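Local coordinates for ribosomal RNA methyltransferase, putative (Plasmodium falciparum, PDB 2PLW), which probably methylates ribosomal RNA at a uridine 2'-hydroxyl with S-adenosylmethionine as methyl donor, this chain being its FtsJ-like catalytic domain, at residues N15-L20 with Y190-N195; N64-Q69 with K99-D104; L127-L132 with K153-S158; F139-I144 with K168-L173. One frame throughout, in Å; residues are numbered along the deposited sequence.

Contact 1. Residues N15-L20 with Y190-N195; sequences NKYLFL and YLVCKN
Tyr17 and Val192 make the apolar half of this contact. Val192 sets both methyls against one face of the Tyr17 ring: CG1 lies nearest CD1, at 3.8 Å, and 20° off the ring normal, a CH-pi contact, while CG2 sits 4.0 Å from CE2. CG of Lys16 lies over the rim of the opposite face, leaving the ring between its helical neighbour and the strand. A branched valine suits a strand and offers a broad surface to a flat ring.

The polar half is one hydrogen bond, donated by Lys194 NZ to Tyr17 O at 3.0 Å, in the carbonyl plane on a lone pair. The lysine chain folds back at chi2, chi3 and chi4, which brings the ammonium to this carbonyl just where helix 7-17 ends and Leu18 takes positive phi. A cation there probably interacts well with the negative end of the helix dipole. Such a helix end closing over a face of the central sheet belongs to the alpha-beta-alpha sandwich of the Rossmann-like methyltransferase fold.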
loop_
_atom_site.group_PDB
_atom_site.type_symbol
_atom_site.label_atom_id
_atom_site.label_comp_id
_atom_site.label_asym_id
_atom_site.label_seq_id
_atom_site.Cartn_x
_atom_site.Cartn_y
_atom_site.Cartn_z
ATOM N N ASN A 15 2.229 -12.763 -8.419
ATOM C CA ASN A 15 2.859 -13.829 -9.219
ATOM C C ASN A 15 4.391 -13.784 -9.224
ATOM O O ASN A 15 5.062 -14.828 -9.209
ATOM C CB ASN A 15 2.315 -13.779 -10.651
ATOM C CG ASN A 15 0.951 -14.411 -10.776
ATOM O OD1 ASN A 15 0.445 -15.070 -9.850
ATOM N ND2 ASN A 15 0.341 -14.230 -11.943
ATOM N N LYS A 16 4.944 -12.572 -9.233
ATOM C CA LYS A 16 6.380 -12.365 -9.299
ATOM C C LYS A 16 7.006 -12.372 -7.904
ATOM O O LYS A 16 8.070 -12.978 -7.680
ATOM C CB LYS A 16 6.686 -11.048 -10.037
ATOM C CG LYS A 16 8.197 -10.741 -10.226
ATOM C CD LYS A 16 8.421 -9.455 -11.010
ATOM C CE LYS A 16 9.861 -9.309 -11.517
ATOM N NZ LYS A 16 10.022 -9.758 -12.953
ATOM N N TYR A 17 6.349 -11.696 -6.962
ATOM C CA TYR A 17 6.953 -11.477 -5.650
ATOM C C TYR A 17 6.410 -12.339 -4.519
ATOM O O TYR A 17 6.995 -12.331 -3.432
ATOM C CB TYR A 17 6.922 -9.984 -5.294
ATOM C CG TYR A 17 7.668 -9.140 -6.299
ATOM C CD1 TYR A 17 9.072 -9.027 -6.260
ATOM C CD2 TYR A 17 6.982 -8.461 -7.298
ATOM C CE1 TYR A 17 9.751 -8.243 -7.183
ATOM C CE2 TYR A 17 7.646 -7.687 -8.230
ATOM C CZ TYR A 17 9.028 -7.583 -8.174
ATOM O OH TYR A 17 9.661 -6.813 -9.115
ATOM N N LEU A 18 5.321 -13.074 -4.777
ATOM C CA LEU A 18 4.727 -14.074 -3.864
ATOM C C LEU A 18 4.677 -13.678 -2.394
ATOM O O LEU A 18 5.426 -14.221 -1.562
ATOM C CB LEU A 18 5.430 -15.445 -3.984
ATOM C CG LEU A 18 4.996 -16.546 -4.972
ATOM C CD1 LEU A 18 3.529 -17.019 -4.772
ATOM C CD2 LEU A 18 5.276 -16.136 -6.404
ATOM N N PHE A 19 3.785 -12.745 -2.083
ATOM C CA PHE A 19 3.702 -12.170 -0.749
ATOM C C PHE A 19 2.363 -12.472 -0.096
ATOM O O PHE A 19 2.254 -12.405 1.123
ATOM C CB PHE A 19 3.982 -10.651 -0.785
ATOM C CG PHE A 19 3.249 -9.918 -1.878
ATOM C CD1 PHE A 19 1.932 -9.491 -1.674
ATOM C CD2 PHE A 19 3.866 -9.653 -3.109
ATOM C CE1 PHE A 19 1.243 -8.805 -2.673
ATOM C CE2 PHE A 19 3.173 -8.979 -4.122
ATOM C CZ PHE A 19 1.861 -8.545 -3.891
ATOM N N LEU A 20 1.344 -12.815 -0.893
ATOM C CA LEU A 20 0.027 -13.107 -0.333
ATOM C C LEU A 20 -0.021 -14.524 0.209
ATOM O O LEU A 20 -0.091 -15.495 -0.548
ATOM C CB LEU A 20 -1.093 -12.882 -1.344
ATOM C CG LEU A 20 -1.273 -11.436 -1.830
ATOM C CD1 LEU A 20 -2.227 -11.385 -3.043
ATOM C CD2 LEU A 20 -1.799 -10.518 -0.703
ATOM N N TYR A 190 6.236 0.262 -9.171
ATOM C CA TYR A 190 6.036 -0.074 -7.766
ATOM C C TYR A 190 7.388 -0.275 -7.111
ATOM O O TYR A 190 8.280 -0.872 -7.709
ATOM C CB TYR A 190 5.176 -1.332 -7.611
ATOM C CG TYR A 190 3.753 -1.169 -8.083
ATOM C CD1 TYR A 190 2.753 -0.690 -7.218
ATOM C CD2 TYR A 190 3.395 -1.495 -9.397
ATOM C CE1 TYR A 190 1.441 -0.555 -7.634
ATOM C CE2 TYR A 190 2.072 -1.356 -9.832
ATOM C CZ TYR A 190 1.108 -0.878 -8.951
ATOM O OH TYR A 190 -0.188 -0.748 -9.415
ATOM N N LEU A 191 7.536 0.225 -5.878
ATOM C CA LEU A 191 8.685 -0.106 -5.047
ATOM C C LEU A 191 8.242 -1.282 -4.170
ATOM O O LEU A 191 7.283 -1.163 -3.425
ATOM C CB LEU A 191 9.124 1.081 -4.199
ATOM C CG LEU A 191 9.562 2.322 -4.999
ATOM C CD1 LEU A 191 9.474 3.614 -4.137
ATOM C CD2 LEU A 191 10.960 2.138 -5.569
ATOM N N VAL A 192 8.897 -2.417 -4.355
ATOM C CA VAL A 192 8.589 -3.656 -3.638
ATOM C C VAL A 192 9.605 -3.864 -2.532
ATOM O O VAL A 192 10.803 -4.058 -2.795
ATOM C CB VAL A 192 8.593 -4.871 -4.616
ATOM C CG1 VAL A 192 8.247 -6.145 -3.855
ATOM C CG2 VAL A 192 7.603 -4.635 -5.704
ATOM N N CYS A 193 9.140 -3.840 -1.277
ATOM C CA CYS A 193 10.039 -3.844 -0.154
ATOM C C CYS A 193 9.767 -5.069 0.690
ATOM O O CYS A 193 8.644 -5.276 1.147
ATOM C CB CYS A 193 9.790 -2.595 0.712
ATOM S SG CYS A 193 9.816 -1.050 -0.239
ATOM N N LYS A 194 10.819 -5.857 0.902
ATOM C CA LYS A 194 10.723 -7.113 1.605
ATOM C C LYS A 194 11.532 -7.150 2.876
ATOM O O LYS A 194 12.700 -6.736 2.917
ATOM C CB LYS A 194 11.138 -8.248 0.658
ATOM C CG LYS A 194 10.391 -8.216 -0.685
ATOM C CD LYS A 194 9.043 -8.948 -0.655
ATOM C CE LYS A 194 9.186 -10.469 -0.772
ATOM N NZ LYS A 194 9.354 -10.994 -2.175
ATOM N N ASN A 195 10.876 -7.654 3.926
ATOM C CA ASN A 195 11.453 -7.951 5.218
ATOM C C ASN A 195 11.801 -6.663 5.968
ATOM O O ASN A 195 12.953 -6.263 6.092
ATOM C CB ASN A 195 12.626 -8.970 5.095
ATOM C CG ASN A 195 13.083 -9.497 6.437
ATOM O OD1 ASN A 195 12.347 -9.461 7.415
ATOM N ND2 ASN A 195 14.315 -10.013 6.478
#

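Contact 2. Residues N64-Q69 with K99-D104; sequences NVYFIQ and KEILQD
Ile101, on the last turn of helix 93-102, reaches across to Tyr66 and Ile68 of strand 66-69, and every carbon beyond its CB has a neighbour there. From CB the side chain forks. The CG2 branch ends directly over the middle of the Tyr66 ring, 4.0 Å from the centroid and only 4° off the normal, a CH-pi contact made almost straight down on the face. The other branch begins with CG1, which passes 3.9 Å from Tyr66 CD1 at the rim of the same ring. It leaves opposite the carbonyl carbon (chi1 -61°) and runs on nearly straight, carrying CD1 past the ring to the base of the tyrosine, 3.8 Å from Tyr66 CB. There CD1 also meets Ile68 CD1 tip to tip, likewise at 3.8 Å. One forked side chain thus covers a ring face with one arm and joins the buried aliphatic layer with the other.

The residue types follow the depth. Ile68 is buried, with Ile52 and Leu98 also packed against it, whereas Tyr66 lies at the exposed margin, where a phenol can shelter an isoleucine and still meet water. Helix 93-102 lies here on strand 66-69, the outermost of the parallel strands, as the helix of the beta-alpha-beta crossover from strand 66-69 to strand 107-112, part of the Rossmann-like fold of class I methyltransferases.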
loop_
_atom_site.group_PDB
_atom_site.type_symbol
_atom_site.label_atom_id
_atom_site.label_comp_id
_atom_site.label_asym_id
_atom_site.label_seq_id
_atom_site.Cartn_x
_atom_site.Cartn_y
_atom_site.Cartn_z
ATOM N N ASN A 64 -16.232 -9.812 4.168
ATOM C CA ASN A 64 -14.970 -10.231 4.792
ATOM C C ASN A 64 -13.781 -9.316 4.544
ATOM O O ASN A 64 -12.630 -9.738 4.664
ATOM C CB ASN A 64 -14.652 -11.683 4.410
ATOM C CG ASN A 64 -15.808 -12.628 4.744
ATOM O OD1 ASN A 64 -16.281 -13.375 3.882
ATOM N ND2 ASN A 64 -16.306 -12.555 5.985
ATOM N N VAL A 65 -14.077 -8.070 4.190
ATOM C CA VAL A 65 -13.067 -7.032 4.090
ATOM C C VAL A 65 -13.467 -5.877 4.987
ATOM O O VAL A 65 -14.640 -5.451 4.963
ATOM C CB VAL A 65 -12.945 -6.535 2.644
ATOM C CG1 VAL A 65 -11.939 -5.335 2.562
ATOM C CG2 VAL A 65 -12.517 -7.715 1.715
ATOM N N TYR A 66 -12.508 -5.366 5.760
ATOM C CA TYR A 66 -12.757 -4.197 6.609
ATOM C C TYR A 66 -12.417 -2.984 5.769
ATOM O O TYR A 66 -11.340 -2.934 5.171
ATOM C CB TYR A 66 -11.845 -4.187 7.822
ATOM C CG TYR A 66 -11.985 -5.362 8.750
ATOM C CD1 TYR A 66 -12.874 -5.323 9.814
ATOM C CD2 TYR A 66 -11.198 -6.505 8.584
ATOM C CE1 TYR A 66 -12.985 -6.401 10.690
ATOM C CE2 TYR A 66 -11.327 -7.595 9.452
ATOM C CZ TYR A 66 -12.217 -7.529 10.501
ATOM O OH TYR A 66 -12.362 -8.597 11.370
ATOM N N PHE A 67 -13.313 -2.007 5.706
ATOM C CA PHE A 67 -12.993 -0.795 4.983
ATOM C C PHE A 67 -12.878 0.378 5.961
ATOM O O PHE A 67 -13.623 0.462 6.954
ATOM C CB PHE A 67 -14.042 -0.496 3.896
ATOM C CG PHE A 67 -13.862 0.854 3.254
ATOM C CD1 PHE A 67 -12.790 1.085 2.406
ATOM C CD2 PHE A 67 -14.764 1.879 3.504
ATOM C CE1 PHE A 67 -12.627 2.327 1.806
ATOM C CE2 PHE A 67 -14.609 3.139 2.912
ATOM C CZ PHE A 67 -13.531 3.365 2.086
ATOM N N ILE A 68 -11.938 1.272 5.669
ATOM C CA ILE A 68 -11.759 2.495 6.456
ATOM C C ILE A 68 -11.702 3.653 5.486
ATOM O O ILE A 68 -10.824 3.707 4.627
ATOM C CB ILE A 68 -10.472 2.448 7.327
ATOM C CG1 ILE A 68 -10.600 1.348 8.395
ATOM C CG2 ILE A 68 -10.183 3.848 7.918
ATOM C CD1 ILE A 68 -9.273 1.040 9.141
ATOM N N GLN A 69 -12.646 4.584 5.611
ATOM C CA GLN A 69 -12.534 5.773 4.795
ATOM C C GLN A 69 -11.523 6.730 5.434
ATOM O O GLN A 69 -11.606 7.061 6.626
ATOM C CB GLN A 69 -13.876 6.474 4.574
ATOM C CG GLN A 69 -13.725 7.589 3.567
ATOM C CD GLN A 69 -14.972 8.454 3.422
ATOM O OE1 GLN A 69 -15.823 8.473 4.300
ATOM N NE2 GLN A 69 -15.072 9.174 2.301
ATOM N N LYS A 99 -7.035 0.533 15.252
ATOM C CA LYS A 99 -6.944 -0.007 16.621
ATOM C C LYS A 99 -8.091 -0.989 16.919
ATOM O O LYS A 99 -7.866 -2.051 17.483
ATOM C CB LYS A 99 -6.961 1.152 17.626
ATOM C CG LYS A 99 -6.649 0.768 19.074
ATOM C CD LYS A 99 -6.603 2.008 19.980
ATOM C CE LYS A 99 -5.259 2.735 19.881
ATOM N NZ LYS A 99 -4.222 2.074 20.749
ATOM N N GLU A 100 -9.314 -0.609 16.540
ATOM C CA GLU A 100 -10.503 -1.450 16.667
ATOM C C GLU A 100 -10.271 -2.816 16.036
ATOM O O GLU A 100 -10.685 -3.827 16.577
ATOM C CB GLU A 100 -11.701 -0.805 15.964
ATOM C CG GLU A 100 -12.497 0.202 16.763
ATOM C CD GLU A 100 -13.806 0.564 16.051
ATOM O OE1 GLU A 100 -14.889 0.180 16.559
ATOM O OE2 GLU A 100 -13.747 1.219 14.973
ATOM N N ILE A 101 -9.597 -2.826 14.895
ATOM C CA ILE A 101 -9.412 -4.036 14.084
ATOM C C ILE A 101 -8.192 -4.861 14.539
ATOM O O ILE A 101 -8.281 -6.086 14.713
ATOM C CB ILE A 101 -9.324 -3.683 12.553
ATOM C CG1 ILE A 101 -10.595 -3.011 12.032
ATOM C CG2 ILE A 101 -9.080 -4.929 11.704
ATOM C CD1 ILE A 101 -10.373 -2.221 10.732
ATOM N N LEU A 102 -7.066 -4.180 14.742
ATOM C CA LEU A 102 -5.782 -4.809 15.050
ATOM C C LEU A 102 -5.535 -5.107 16.527
ATOM O O LEU A 102 -4.735 -5.996 16.841
ATOM C CB LEU A 102 -4.622 -3.917 14.569
ATOM C CG LEU A 102 -4.510 -3.598 13.074
ATOM C CD1 LEU A 102 -3.462 -2.543 12.873
ATOM C CD2 LEU A 102 -4.200 -4.875 12.292
ATOM N N GLN A 103 -6.158 -4.319 17.411
ATOM C CA GLN A 103 -5.809 -4.302 18.838
ATOM C C GLN A 103 -4.314 -4.022 19.027
ATOM O O GLN A 103 -3.873 -2.890 18.857
ATOM C CB GLN A 103 -6.240 -5.595 19.544
ATOM C CG GLN A 103 -7.736 -5.887 19.483
ATOM C CD GLN A 103 -8.566 -4.713 19.956
ATOM O OE1 GLN A 103 -8.325 -4.154 21.041
ATOM N NE2 GLN A 103 -9.553 -4.323 19.148
ATOM N N ASP A 104 -3.544 -5.047 19.362
ATOM C CA ASP A 104 -2.116 -4.885 19.633
ATOM C C ASP A 104 -1.216 -5.372 18.488
ATOM O O ASP A 104 0.022 -5.453 18.634
ATOM C CB ASP A 104 -1.766 -5.582 20.949
ATOM C CG ASP A 104 -2.299 -4.826 22.165
ATOM O OD1 ASP A 104 -2.505 -3.598 22.050
ATOM O OD2 ASP A 104 -2.507 -5.456 23.226
#

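Contact 3. Residues L127-L132 with K153-S158; sequences LNSCEL and KMYLGS
Ser129 has more surface covered here than any other residue of the two segments. A side chain this short is consistent with the close approach of helix 122-143 to strand 148-155, 5.7 Å between the CA atoms of Ser129 and Met154. Its hydroxyl accepts a hydrogen bond from the backbone, Tyr155 N to Ser129 OG at 2.8 Å with an N-H...O angle of 160°. With chi1 at 179°, OG stands opposite the helix N, which directs the hydroxyl at the strand, where it also lies 3.4 Å from Met154 CB. The buried hydroxyl thus takes up a backbone N-H of the strand.

Met154 lies beside it. Its chain starts between backbone N and carbonyl carbon and bends at its far end, bringing CE to 3.6 Å from Cys130 SG, an apolar touch between two sulfur-bearing side chains. The two axes run nearly antiparallel, at 157°, as expected where helix 122-143 crosses between parallel strands 107-112 and 148-155 of a Rossmann-like sheet. Strand 148-155 also carries Lys153, the predicted proton acceptor, salt-bridged to Asp113, while Leu132 on the helix touches the bound S-adenosylmethionine.

Tyr155 turns the edge of its ring to the serine: Ser129 CB lies near the ring plane, 3.8 Å from CD2. The backbone of Tyr155 has a second tie to the same helix, its O accepting from His126 ND1.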
loop_
_atom_site.group_PDB
_atom_site.type_symbol
_atom_site.label_atom_id
_atom_site.label_comp_id
_atom_site.label_asym_id
_atom_site.label_seq_id
_atom_site.Cartn_x
_atom_site.Cartn_y
_atom_site.Cartn_z
ATOM N N LEU A 127 6.914 15.177 -8.354
ATOM C CA LEU A 127 7.135 15.685 -6.988
ATOM C C LEU A 127 5.926 15.440 -6.083
ATOM O O LEU A 127 6.075 15.049 -4.899
ATOM C CB LEU A 127 7.498 17.179 -6.982
ATOM C CG LEU A 127 8.029 17.735 -5.651
ATOM C CD1 LEU A 127 9.357 17.044 -5.342
ATOM C CD2 LEU A 127 8.170 19.266 -5.730
ATOM N N ASN A 128 4.727 15.669 -6.624
ATOM C CA ASN A 128 3.500 15.385 -5.865
ATOM C C ASN A 128 3.400 13.914 -5.519
ATOM O O ASN A 128 2.947 13.561 -4.432
ATOM C CB ASN A 128 2.243 15.775 -6.644
ATOM C CG ASN A 128 2.121 17.259 -6.860
ATOM O OD1 ASN A 128 2.845 18.046 -6.258
ATOM N ND2 ASN A 128 1.179 17.653 -7.728
ATOM N N SER A 129 3.756 13.068 -6.481
ATOM C CA SER A 129 3.791 11.622 -6.273
ATOM C C SER A 129 4.792 11.263 -5.187
ATOM O O SER A 129 4.535 10.357 -4.378
ATOM C CB SER A 129 4.144 10.899 -7.580
ATOM O OG SER A 129 4.210 9.480 -7.427
ATOM N N CYS A 130 5.949 11.916 -5.203
ATOM C CA CYS A 130 6.958 11.707 -4.149
ATOM C C CYS A 130 6.374 12.046 -2.783
ATOM O O CYS A 130 6.558 11.317 -1.802
ATOM C CB CYS A 130 8.179 12.579 -4.436
ATOM S SG CYS A 130 9.133 11.917 -5.807
ATOM N N GLU A 131 5.645 13.159 -2.736
ATOM C CA GLU A 131 5.073 13.647 -1.480
ATOM C C GLU A 131 4.085 12.619 -0.927
ATOM O O GLU A 131 4.138 12.291 0.252
ATOM C CB GLU A 131 4.387 15.011 -1.655
ATOM C CG GLU A 131 3.757 15.491 -0.333
ATOM C CD GLU A 131 3.074 16.869 -0.417
ATOM O OE1 GLU A 131 2.342 17.125 -1.402
ATOM O OE2 GLU A 131 3.255 17.665 0.537
ATOM N N LEU A 132 3.229 12.085 -1.802
ATOM C CA LEU A 132 2.257 11.069 -1.413
ATOM C C LEU A 132 2.982 9.809 -0.959
ATOM O O LEU A 132 2.603 9.196 0.045
ATOM C CB LEU A 132 1.305 10.749 -2.569
ATOM C CG LEU A 132 0.283 9.630 -2.288
ATOM C CD1 LEU A 132 -0.525 9.931 -1.021
ATOM C CD2 LEU A 132 -0.629 9.480 -3.471
ATOM N N LYS A 153 3.035 2.268 -5.120
ATOM C CA LYS A 153 3.120 2.841 -6.470
ATOM C C LYS A 153 3.606 4.294 -6.452
ATOM O O LYS A 153 3.315 5.047 -5.526
ATOM C CB LYS A 153 1.760 2.735 -7.170
ATOM C CG LYS A 153 1.794 3.073 -8.662
ATOM C CD LYS A 153 0.428 2.847 -9.313
ATOM C CE LYS A 153 -0.692 3.719 -8.821
ATOM N NZ LYS A 153 -1.989 3.306 -9.451
ATOM N N MET A 154 4.339 4.687 -7.491
ATOM C CA MET A 154 4.621 6.114 -7.682
ATOM C C MET A 154 4.883 6.386 -9.151
ATOM O O MET A 154 5.166 5.436 -9.918
ATOM C CB MET A 154 5.822 6.563 -6.855
ATOM C CG MET A 154 7.173 6.053 -7.368
ATOM S SD MET A 154 8.580 6.799 -6.500
ATOM C CE MET A 154 8.244 8.555 -6.710
ATOM N N TYR A 155 4.787 7.663 -9.533
ATOM C CA TYR A 155 5.260 8.082 -10.868
ATOM C C TYR A 155 6.768 8.060 -10.884
ATOM O O TYR A 155 7.408 8.735 -10.076
ATOM C CB TYR A 155 4.748 9.478 -11.266
ATOM C CG TYR A 155 3.279 9.484 -11.592
ATOM C CD1 TYR A 155 2.773 8.720 -12.647
ATOM C CD2 TYR A 155 2.382 10.232 -10.827
ATOM C CE1 TYR A 155 1.407 8.709 -12.931
ATOM C CE2 TYR A 155 1.020 10.223 -11.103
ATOM C CZ TYR A 155 0.546 9.462 -12.158
ATOM O OH TYR A 155 -0.799 9.452 -12.441
ATOM N N LEU A 156 7.339 7.280 -11.802
ATOM C CA LEU A 156 8.781 7.196 -11.944
ATOM C C LEU A 156 9.351 8.550 -12.333
ATOM O O LEU A 156 8.772 9.280 -13.157
ATOM C CB LEU A 156 9.174 6.158 -12.998
ATOM C CG LEU A 156 10.666 5.990 -13.348
ATOM C CD1 LEU A 156 11.457 5.294 -12.263
ATOM C CD2 LEU A 156 10.838 5.199 -14.642
ATOM N N GLY A 157 10.490 8.874 -11.748
ATOM C CA GLY A 157 11.154 10.127 -12.087
ATOM C C GLY A 157 12.392 10.389 -11.285
ATOM O O GLY A 157 12.986 9.483 -10.708
ATOM N N SER A 158 12.781 11.653 -11.264
ATOM C CA SER A 158 14.090 12.031 -10.754
ATOM C C SER A 158 14.375 11.590 -9.316
ATOM O O SER A 158 15.527 11.334 -8.968
ATOM C CB SER A 158 14.308 13.539 -10.945
ATOM O OG SER A 158 14.029 14.314 -9.802
#

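Contact 4. Residues F139-I144 with K168-L173; sequences FMEQYI and KGMFQL
Met140 meets Phe171 from the helical side, the two side chains approaching from opposite directions. Its chain bends at both chi2 (-78°) and chi3, which turns the thioether along the ring's rim. CE lies in the plane of the ring, 3.8 Å from Phe171 CE2, and SD is 3.9 Å from CZ. With the sulfur 5.2 Å from the centroid and 77° off the normal, this is a Met-aromatic contact made at the edge. The flexible, unbranched methionine can follow such a rim.

Next along the helix, Glu141 crosses Met170 at about a right angle. Met170 SD rests 3.5 Å from Glu141 CG and 3.3 Å from OE2, so the thioether lies against both the aliphatic part and the carboxylate. Glutamate fits this partly exposed place because its methylenes can pack while its charge stays near Arg199, a long and weak ion pair.

Beyond the helix, Ile144 continues the apolar surface by packing on Ile110 and Phe196. The C-terminal end of helix 122-143 thus meets the start of edge strand 171-176, next to the antiparallel strand 188-196; one reversed strand near the sheet edge, order 3-2-1-4-5-7-6, is the hallmark of class I methyltransferases.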
loop_
_atom_site.group_PDB
_atom_site.type_symbol
_atom_site.label_atom_id
_atom_site.label_comp_id
_atom_site.label_asym_id
_atom_site.label_seq_id
_atom_site.Cartn_x
_atom_site.Cartn_y
_atom_site.Cartn_z
ATOM N N PHE A 139 3.357 6.602 7.315
ATOM C CA PHE A 139 2.263 5.879 7.934
ATOM C C PHE A 139 2.628 4.375 8.036
ATOM O O PHE A 139 2.458 3.725 9.088
ATOM C CB PHE A 139 0.991 6.125 7.122
ATOM C CG PHE A 139 -0.098 5.148 7.403
ATOM C CD1 PHE A 139 -0.929 5.324 8.489
ATOM C CD2 PHE A 139 -0.247 4.013 6.609
ATOM C CE1 PHE A 139 -1.936 4.423 8.763
ATOM C CE2 PHE A 139 -1.260 3.084 6.875
ATOM C CZ PHE A 139 -2.102 3.294 7.951
ATOM N N MET A 140 3.176 3.835 6.950
ATOM C CA MET A 140 3.599 2.414 6.890
ATOM C C MET A 140 4.547 2.046 8.040
ATOM O O MET A 140 4.374 1.018 8.723
ATOM C CB MET A 140 4.240 2.121 5.503
ATOM C CG MET A 140 4.969 0.716 5.416
ATOM S SD MET A 140 6.540 0.619 6.140
ATOM C CE MET A 140 7.488 1.756 5.137
ATOM N N GLU A 141 5.542 2.895 8.270
ATOM C CA GLU A 141 6.519 2.653 9.314
ATOM C C GLU A 141 5.901 2.439 10.684
ATOM O O GLU A 141 6.464 1.718 11.520
ATOM C CB GLU A 141 7.451 3.844 9.423
ATOM C CG GLU A 141 8.663 3.834 8.542
ATOM C CD GLU A 141 9.738 4.689 9.172
ATOM O OE1 GLU A 141 9.493 5.904 9.305
ATOM O OE2 GLU A 141 10.788 4.141 9.600
ATOM N N GLN A 142 4.767 3.100 10.933
ATOM C CA GLN A 142 4.079 2.979 12.222
ATOM C C GLN A 142 3.392 1.651 12.372
ATOM O O GLN A 142 3.343 1.121 13.478
ATOM C CB GLN A 142 3.046 4.106 12.378
ATOM C CG GLN A 142 3.675 5.519 12.330
ATOM C CD GLN A 142 2.621 6.611 12.181
ATOM O OE1 GLN A 142 1.635 6.640 12.910
ATOM N NE2 GLN A 142 2.807 7.476 11.194
ATOM N N TYR A 143 2.893 1.107 11.256
ATOM C CA TYR A 143 1.956 -0.040 11.306
ATOM C C TYR A 143 2.511 -1.362 10.793
ATOM O O TYR A 143 1.911 -2.393 11.039
ATOM C CB TYR A 143 0.625 0.295 10.598
ATOM C CG TYR A 143 -0.175 1.272 11.441
ATOM C CD1 TYR A 143 -0.928 0.811 12.509
ATOM C CD2 TYR A 143 -0.129 2.641 11.179
ATOM C CE1 TYR A 143 -1.638 1.703 13.336
ATOM C CE2 TYR A 143 -0.844 3.563 12.011
ATOM C CZ TYR A 143 -1.586 3.066 13.068
ATOM O OH TYR A 143 -2.302 3.911 13.918
ATOM N N ILE A 144 3.651 -1.321 10.121
ATOM C CA ILE A 144 4.197 -2.525 9.507
ATOM C C ILE A 144 4.832 -3.424 10.580
ATOM O O ILE A 144 5.522 -2.939 11.483
ATOM C CB ILE A 144 5.224 -2.208 8.385
ATOM C CG1 ILE A 144 5.507 -3.463 7.546
ATOM C CG2 ILE A 144 6.512 -1.617 8.929
ATOM C CD1 ILE A 144 4.493 -3.734 6.563
ATOM N N LYS A 168 15.548 1.209 1.533
ATOM C CA LYS A 168 16.612 0.237 1.793
ATOM C C LYS A 168 17.192 0.432 3.178
ATOM O O LYS A 168 17.872 -0.444 3.711
ATOM C CB LYS A 168 17.714 0.363 0.750
ATOM C CG LYS A 168 17.355 -0.221 -0.596
ATOM C CD LYS A 168 18.492 -0.101 -1.573
ATOM C CE LYS A 168 18.151 -0.791 -2.872
ATOM N NZ LYS A 168 19.347 -0.748 -3.772
ATOM N N GLY A 169 16.912 1.584 3.781
ATOM C CA GLY A 169 17.291 1.822 5.152
ATOM C C GLY A 169 16.369 1.180 6.170
ATOM O O GLY A 169 16.670 1.187 7.359
ATOM N N MET A 170 15.249 0.612 5.733
ATOM C CA MET A 170 14.374 -0.031 6.691
ATOM C C MET A 170 13.905 -1.442 6.326
ATOM O O MET A 170 13.273 -2.104 7.146
ATOM C CB MET A 170 13.228 0.894 7.114
ATOM C CG MET A 170 12.271 1.290 6.060
ATOM S SD MET A 170 11.368 2.774 6.635
ATOM C CE MET A 170 11.980 4.001 5.510
ATOM N N PHE A 171 14.200 -1.864 5.101
ATOM C CA PHE A 171 13.874 -3.203 4.619
ATOM C C PHE A 171 15.130 -3.942 4.192
ATOM O O PHE A 171 16.085 -3.342 3.688
ATOM C CB PHE A 171 12.939 -3.137 3.410
ATOM C CG PHE A 171 11.560 -2.692 3.738
ATOM C CD1 PHE A 171 10.562 -3.619 4.031
ATOM C CD2 PHE A 171 11.254 -1.320 3.778
ATOM C CE1 PHE A 171 9.284 -3.205 4.338
ATOM C CE2 PHE A 171 9.965 -0.882 4.087
ATOM C CZ PHE A 171 8.961 -1.831 4.371
ATOM N N GLN A 172 15.099 -5.262 4.326
ATOM C CA GLN A 172 16.224 -6.039 3.847
ATOM C C GLN A 172 16.481 -5.809 2.366
ATOM O O GLN A 172 17.640 -5.620 1.976
ATOM C CB GLN A 172 16.008 -7.511 4.114
ATOM C CG GLN A 172 17.233 -8.339 3.733
ATOM C CD GLN A 172 16.891 -9.789 3.681
ATOM O OE1 GLN A 172 15.841 -10.187 4.157
ATOM N NE2 GLN A 172 17.753 -10.601 3.048
ATOM N N LEU A 173 15.423 -5.843 1.547
ATOM C CA LEU A 173 15.565 -5.665 0.092
ATOM C C LEU A 173 14.483 -4.762 -0.467
ATOM O O LEU A 173 13.336 -4.822 -0.035
ATOM C CB LEU A 173 15.514 -6.985 -0.694
ATOM C CG LEU A 173 15.864 -8.424 -0.297
ATOM C CD1 LEU A 173 14.624 -9.153 0.175
ATOM C CD2 LEU A 173 16.426 -9.144 -1.533
#

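In the fold
All four contacts fasten helices or neighbouring loops to one mixed sheet. Contacts 3 and 4 are mainly buried and share helix 122-143, meeting strand 148-155 and the start of edge strand 171-176 respectively; sulfur is prominent in both, but only contact 3 adds a hydrogen bond. Contacts 1 and 2 are partly buried, and each lays an aliphatic methyl on a tyrosine face near a helix end. Contact 1 adds a lysine-to-carbonyl bond, whereas contact 2, on edge strand 66-69, the far edge from strand 171-176, is wholly apolar. Contacts 1 and 4 meet through adjacent strands, as in Lys194 N to Leu173 O at 2.9 Å; the centres of contacts 2 and 3 are about 28 Å apart.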